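PDB 1AHS: core protein VP7 from African horsesickness virus, which forms the outer surface of the viral core as a homotrimer bound to the inner shell protein VP3, and probably helps bind a receptor on the host cell surface. Local coordinates for residues Val10-Ser13 with Gly14-Tyr17; Tyr27-Ser30 with Asn31-Glu34. One frame throughout, in Å; residues are numbered along the deposited sequence.

From the N terminus, the chain of this VP7 top-domain fragment first makes contact 1, a tight turn in the long loop before strand 23-27. That turn closes before the chain runs along strand 23-27 and reverses in contact 2, which joins this strand to strand 32-37. The two contacts therefore lie in series, neither nested nor crossed, yet they meet in space with centres about 10 Å apart. Glu34, on the far side of contact 2, reaches the turn of contact 1 with its carboxylate, and the backbone oxygen of Tyr27 packs against CB of Val10. Together they tie the N-terminal loop to the edge of the five-stranded sheet, and both touch the second subunit.

Contact 1 (Val10-Ser13 with Gly14-Tyr17); sequences VQQS and GRYY
Gln12 and Arg15 stand at the two ends of a type II beta turn, their CA atoms 6.1 Å apart, with Ser13 and Gly14 at its corners. Gly14 shows how one residue can be dictated by backbone shape: at its positive phi, a beta carbon would collide with the carbonyl oxygen of Ser13. Across the mouth of the turn the two end side chains are joined. Arg15 NE donates a hydrogen bond to Gln12 OE1 at 2.9 Å, meeting the oxygen almost head-on, the C=O...N angle being 169°. The oxygen lies in the guanidinium plane, at its edge, and the amide is nearly coplanar with it. Gln12 extends fully, with CG trans to its own N (chi1 176°), whereas Arg15 starts out in the same way and then bends at chi3, which brings NE back alongside the amide; its CD lies 3.5 Å from Gln12 OE1.

The remaining donors of this pair serve the trimer. Gln12 NE2 bonds to Ser13 O of the second subunit, while Arg15 NH2 and NH1 reach Gly74 O and Ser76 OG of that same subunit, so the Gln12 bond probably helps orient the guanidinium that the second subunit grips. The far side of the turn faces its own chain: Gly14 N donates to Glu34 OE1 on strand 32-37 and Ser13 OG is hydrogen-bonded to Glu34 OE2. Backbone bonds from Gly14 and Tyr16 to Cys70 fasten the loop to strand 69-70, and one between Gln11 and Tyr27 fastens it to the end of strand 23-27.

Contact 2 (Tyr27-Ser30 with Asn31-Glu34); sequences YINS and NIAE
Ile28 and Ile32 face each other where the chain turns back, and backbone bonds come first. Ile28 N gives a nearly straight hydrogen bond to Ile32 O, 2.9 Å long, and Asn29 N adds a weak one to the same oxygen. Beside them Tyr27 and Ala33 form a non-hydrogen-bonded antiparallel pair.

Asn29 supplies the side-chain polar contact. Its OD1 takes the N-H of Asn31 at 2.6 Å, in the carbonyl plane, and more weakly that of Ile32, so one oxygen holds two successive amides. The chi1 of 73°, which tucks CG between N and C, folds the carboxamide back over the turn to meet them.

Apolar contacts flank this core. CB of Ile28 lies 4.1 Å from CB of Ile32, and Ile28 CG1 lies 3.8 Å from Glu34 CG, against the aliphatic stem of that residue. Glu34 carries its carboxylate on an extended chain past Ile28 on its way to the turn of residues 12-15. On the other face, Tyr27 CD1 touches Ala33 CB at 4.0 Å, while the phenol reaches Leu48 O.

Two motifs can be recognised: an Asx turn at Asn29, and Ile28 and Asn29 set against Ile32 much as in a classic beta bulge. They shape the hairpin between strands 23-27 and 32-37, at one edge of the beta sandwich of the orbivirus VP7 top domain.

Contact 1 (Val10-Ser13 with Gly14-Tyr17)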
ATOM      1  N   VAL B  10      -7.244  -9.518   0.166  1.00 27.81           N
ATOM      2  CA  VAL B  10      -6.390  -8.559  -0.505  1.00 19.88           C
ATOM      3  C   VAL B  10      -5.006  -9.225  -0.609  1.00 22.76           C
ATOM      4  O   VAL B  10      -4.815 -10.375  -0.187  1.00 22.69           O
ATOM      5  CB  VAL B  10      -6.347  -7.210   0.274  1.00 18.56           C
ATOM      6  CG1 VAL B  10      -7.690  -6.553   0.237  1.00 16.32           C
ATOM      7  CG2 VAL B  10      -5.942  -7.419   1.705  1.00 19.07           C
ATOM      8  N   GLN B  11      -4.061  -8.584  -1.262  1.00 21.76           N
ATOM      9  CA  GLN B  11      -2.760  -9.176  -1.348  1.00 14.76           C
ATOM     10  C   GLN B  11      -1.719  -8.103  -1.220  1.00 18.44           C
ATOM     11  O   GLN B  11      -2.021  -6.906  -1.228  1.00 19.93           O
ATOM     12  CB  GLN B  11      -2.625  -9.972  -2.626  1.00 18.61           C
ATOM     13  CG  GLN B  11      -3.189  -9.343  -3.852  1.00 19.97           C
ATOM     14  CD  GLN B  11      -3.280 -10.346  -4.967  1.00 23.75           C
ATOM     15  OE1 GLN B  11      -2.384 -10.441  -5.803  1.00 30.94           O
ATOM     16  NE2 GLN B  11      -4.353 -11.130  -4.973  1.00 23.11           N
ATOM     17  N   GLN B  12      -0.484  -8.513  -0.992  1.00 19.94           N
ATOM     18  CA  GLN B  12       0.553  -7.524  -0.827  1.00 20.37           C
ATOM     19  C   GLN B  12       0.747  -6.886  -2.138  1.00 19.16           C
ATOM     20  O   GLN B  12       0.858  -7.548  -3.149  1.00 22.69           O
ATOM     21  CB  GLN B  12       1.869  -8.159  -0.387  1.00 17.52           C
ATOM     22  CG  GLN B  12       3.014  -7.168  -0.290  1.00 18.56           C
ATOM     23  CD  GLN B  12       4.356  -7.806  -0.040  1.00 18.90           C
ATOM     24  OE1 GLN B  12       4.688  -8.847  -0.595  1.00 18.98           O
ATOM     25  NE2 GLN B  12       5.166  -7.141   0.752  1.00 22.03           N
ATOM     26  N   SER B  13       0.882  -5.586  -2.092  1.00 23.65           N
ATOM     27  CA  SER B  13       1.121  -4.799  -3.275  1.00 25.14           C
ATOM     28  C   SER B  13       2.490  -5.016  -3.885  1.00 23.07           C
ATOM     29  O   SER B  13       3.495  -4.922  -3.198  1.00 29.35           O
ATOM     30  CB  SER B  13       1.024  -3.324  -2.923  1.00 25.58           C
ATOM     31  OG  SER B  13       1.664  -2.541  -3.915  1.00 26.52           O
ATOM     32  N   GLY B  14       2.514  -5.177  -5.202  1.00 22.89           N
ATOM     33  CA  GLY B  14       3.741  -5.333  -5.928  1.00 19.09           C
ATOM     34  C   GLY B  14       4.387  -6.677  -5.936  1.00 21.87           C
ATOM     35  O   GLY B  14       5.506  -6.784  -6.400  1.00 24.76           O
ATOM     36  N   ARG B  15       3.725  -7.698  -5.424  1.00 21.74           N
ATOM     37  CA  ARG B  15       4.302  -9.030  -5.436  1.00 20.36           C
ATOM     38  C   ARG B  15       3.688  -9.852  -6.576  1.00 25.54           C
ATOM     39  O   ARG B  15       2.499 -10.154  -6.562  1.00 27.72           O
ATOM     40  CB  ARG B  15       4.091  -9.727  -4.093  1.00 19.79           C
ATOM     41  CG  ARG B  15       4.675 -11.162  -4.062  1.00 21.02           C
ATOM     42  CD  ARG B  15       4.822 -11.682  -2.645  1.00 18.81           C
ATOM     43  NE  ARG B  15       5.956 -11.066  -1.988  1.00 19.09           N
ATOM     44  CZ  ARG B  15       7.166 -11.611  -1.948  1.00 17.20           C
ATOM     45  NH1 ARG B  15       7.377 -12.785  -2.530  1.00 19.26           N
ATOM     46  NH2 ARG B  15       8.157 -10.984  -1.308  1.00 23.44           N
ATOM     47  N   TYR B  16       4.491 -10.242  -7.554  1.00 22.84           N
ATOM     48  CA  TYR B  16       3.942 -10.973  -8.665  1.00 24.38           C
ATOM     49  C   TYR B  16       3.285 -12.292  -8.279  1.00 25.54           C
ATOM     50  O   TYR B  16       3.871 -13.111  -7.575  1.00 27.88           O
ATOM     51  CB  TYR B  16       5.023 -11.153  -9.714  1.00 23.74           C
ATOM     52  CG  TYR B  16       4.532 -11.632 -11.056  1.00 24.32           C
ATOM     53  CD1 TYR B  16       4.465 -12.988 -11.323  1.00 24.41           C
ATOM     54  CD2 TYR B  16       4.178 -10.734 -12.073  1.00 21.27           C
ATOM     55  CE1 TYR B  16       4.067 -13.463 -12.556  1.00 30.38           C
ATOM     56  CE2 TYR B  16       3.775 -11.204 -13.333  1.00 23.57           C
ATOM     57  CZ  TYR B  16       3.730 -12.578 -13.557  1.00 29.32           C
ATOM     58  OH  TYR B  16       3.408 -13.116 -14.777  1.00 34.77           O
ATOM     59  N   TYR B  17       2.039 -12.474  -8.710  1.00 25.25           N
ATOM     60  CA  TYR B  17       1.300 -13.687  -8.427  1.00 23.74           C
ATOM     61  C   TYR B  17       0.277 -13.980  -9.529  1.00 29.63           C
ATOM     62  O   TYR B  17      -0.769 -13.343  -9.626  1.00 30.52           O
ATOM     63  CB  TYR B  17       0.594 -13.569  -7.108  1.00 23.70           C
ATOM     64  CG  TYR B  17      -0.154 -14.819  -6.726  1.00 29.07           C
ATOM     65  CD1 TYR B  17       0.518 -16.005  -6.516  1.00 33.19           C
ATOM     66  CD2 TYR B  17      -1.537 -14.814  -6.563  1.00 29.22           C
ATOM     67  CE1 TYR B  17      -0.156 -17.168  -6.151  1.00 35.50           C
ATOM     68  CE2 TYR B  17      -2.225 -15.966  -6.195  1.00 29.13           C
ATOM     69  CZ  TYR B  17      -1.527 -17.142  -5.993  1.00 34.81           C
ATOM     70  OH  TYR B  17      -2.181 -18.311  -5.658  1.00 40.80           O
TER

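Contact 2 (Tyr27-Ser30 with Asn31-Glu34)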
ATOM      1  N   TYR B  27      -7.160  -7.310  -5.215  1.00 22.81           N
ATOM      2  CA  TYR B  27      -7.296  -6.006  -4.615  1.00 20.58           C
ATOM      3  C   TYR B  27      -6.227  -5.759  -3.621  1.00 21.75           C
ATOM      4  O   TYR B  27      -5.729  -6.695  -3.008  1.00 20.36           O
ATOM      5  CB  TYR B  27      -8.650  -5.922  -3.964  1.00 19.17           C
ATOM      6  CG  TYR B  27      -9.735  -6.172  -4.975  1.00 22.58           C
ATOM      7  CD1 TYR B  27     -10.104  -5.178  -5.878  1.00 24.39           C
ATOM      8  CD2 TYR B  27     -10.392  -7.399  -5.037  1.00 30.73           C
ATOM      9  CE1 TYR B  27     -11.098  -5.390  -6.808  1.00 26.60           C
ATOM     10  CE2 TYR B  27     -11.405  -7.627  -5.977  1.00 27.61           C
ATOM     11  CZ  TYR B  27     -11.749  -6.613  -6.851  1.00 26.77           C
ATOM     12  OH  TYR B  27     -12.771  -6.800  -7.741  1.00 29.00           O
ATOM     13  N   ILE B  28      -5.857  -4.497  -3.492  1.00 19.99           N
ATOM     14  CA  ILE B  28      -4.845  -4.073  -2.535  1.00 22.87           C
ATOM     15  C   ILE B  28      -5.552  -3.443  -1.319  1.00 25.34           C
ATOM     16  O   ILE B  28      -5.148  -3.634  -0.168  1.00 25.39           O
ATOM     17  CB  ILE B  28      -3.907  -3.051  -3.175  1.00 19.87           C
ATOM     18  CG1 ILE B  28      -3.157  -3.695  -4.336  1.00 18.89           C
ATOM     19  CG2 ILE B  28      -2.919  -2.552  -2.195  1.00 16.38           C
ATOM     20  CD1 ILE B  28      -2.708  -5.112  -4.107  1.00 16.09           C
ATOM     21  N   ASN B  29      -6.632  -2.715  -1.585  1.00 27.63           N
ATOM     22  CA  ASN B  29      -7.404  -2.055  -0.550  1.00 25.34           C
ATOM     23  C   ASN B  29      -8.689  -1.534  -1.198  1.00 25.47           C
ATOM     24  O   ASN B  29      -8.973  -1.891  -2.319  1.00 25.47           O
ATOM     25  CB  ASN B  29      -6.576  -0.943   0.124  1.00 28.33           C
ATOM     26  CG  ASN B  29      -6.381   0.307  -0.744  1.00 26.49           C
ATOM     27  OD1 ASN B  29      -7.210   0.639  -1.578  1.00 32.59           O
ATOM     28  ND2 ASN B  29      -5.314   1.048  -0.477  1.00 25.50           N
ATOM     29  N   SER B  30      -9.465  -0.718  -0.496  1.00 27.39           N
ATOM     30  CA  SER B  30     -10.717  -0.164  -1.020  1.00 28.93           C
ATOM     31  C   SER B  30     -10.683   0.529  -2.338  1.00 29.79           C
ATOM     32  O   SER B  30     -11.722   0.608  -2.984  1.00 34.56           O
ATOM     33  CB  SER B  30     -11.279   0.865  -0.070  1.00 25.78           C
ATOM     34  OG  SER B  30     -11.667   0.172   1.059  1.00 44.38           O
ATOM     35  N   ASN B  31      -9.563   1.151  -2.682  1.00 24.95           N
ATOM     36  CA  ASN B  31      -9.486   1.900  -3.918  1.00 26.22           C
ATOM     37  C   ASN B  31      -8.453   1.492  -4.968  1.00 26.41           C
ATOM     38  O   ASN B  31      -8.453   2.018  -6.088  1.00 26.42           O
ATOM     39  CB  ASN B  31      -9.351   3.387  -3.580  1.00 38.98           C
ATOM     40  CG  ASN B  31     -10.662   3.979  -3.113  1.00 49.67           C
ATOM     41  OD1 ASN B  31     -11.163   3.593  -2.062  1.00 61.37           O
ATOM     42  ND2 ASN B  31     -11.249   4.895  -3.901  1.00 54.89           N
ATOM     43  N   ILE B  32      -7.685   0.456  -4.669  1.00 23.77           N
ATOM     44  CA  ILE B  32      -6.633   0.032  -5.551  1.00 19.05           C
ATOM     45  C   ILE B  32      -6.675  -1.448  -5.893  1.00 20.24           C
ATOM     46  O   ILE B  32      -6.854  -2.308  -5.025  1.00 20.17           O
ATOM     47  CB  ILE B  32      -5.276   0.405  -4.903  1.00 17.61           C
ATOM     48  CG1 ILE B  32      -5.269   1.884  -4.581  1.00 15.05           C
ATOM     49  CG2 ILE B  32      -4.125   0.122  -5.820  1.00 18.01           C
ATOM     50  CD1 ILE B  32      -3.947   2.365  -4.100  1.00 17.21           C
ATOM     51  N   ALA B  33      -6.465  -1.745  -7.163  1.00 19.01           N
ATOM     52  CA  ALA B  33      -6.443  -3.108  -7.638  1.00 17.71           C
ATOM     53  C   ALA B  33      -5.184  -3.178  -8.510  1.00 17.31           C
ATOM     54  O   ALA B  33      -4.721  -2.145  -9.001  1.00 18.62           O
ATOM     55  CB  ALA B  33      -7.694  -3.367  -8.465  1.00 16.27           C
ATOM     56  N   GLU B  34      -4.615  -4.353  -8.708  1.00 21.57           N
ATOM     57  CA  GLU B  34      -3.429  -4.472  -9.543  1.00 18.33           C
ATOM     58  C   GLU B  34      -3.572  -5.696 -10.425  1.00 18.34           C
ATOM     59  O   GLU B  34      -4.138  -6.687  -9.993  1.00 21.12           O
ATOM     60  CB  GLU B  34      -2.189  -4.699  -8.671  1.00 22.90           C
ATOM     61  CG  GLU B  34      -1.724  -3.500  -7.844  1.00 18.97           C
ATOM     62  CD  GLU B  34      -0.453  -3.755  -7.029  1.00 19.47           C
ATOM     63  OE1 GLU B  34       0.077  -4.901  -6.986  1.00 23.21           O
ATOM     64  OE2 GLU B  34       0.020  -2.787  -6.390  1.00 24.91           O
TER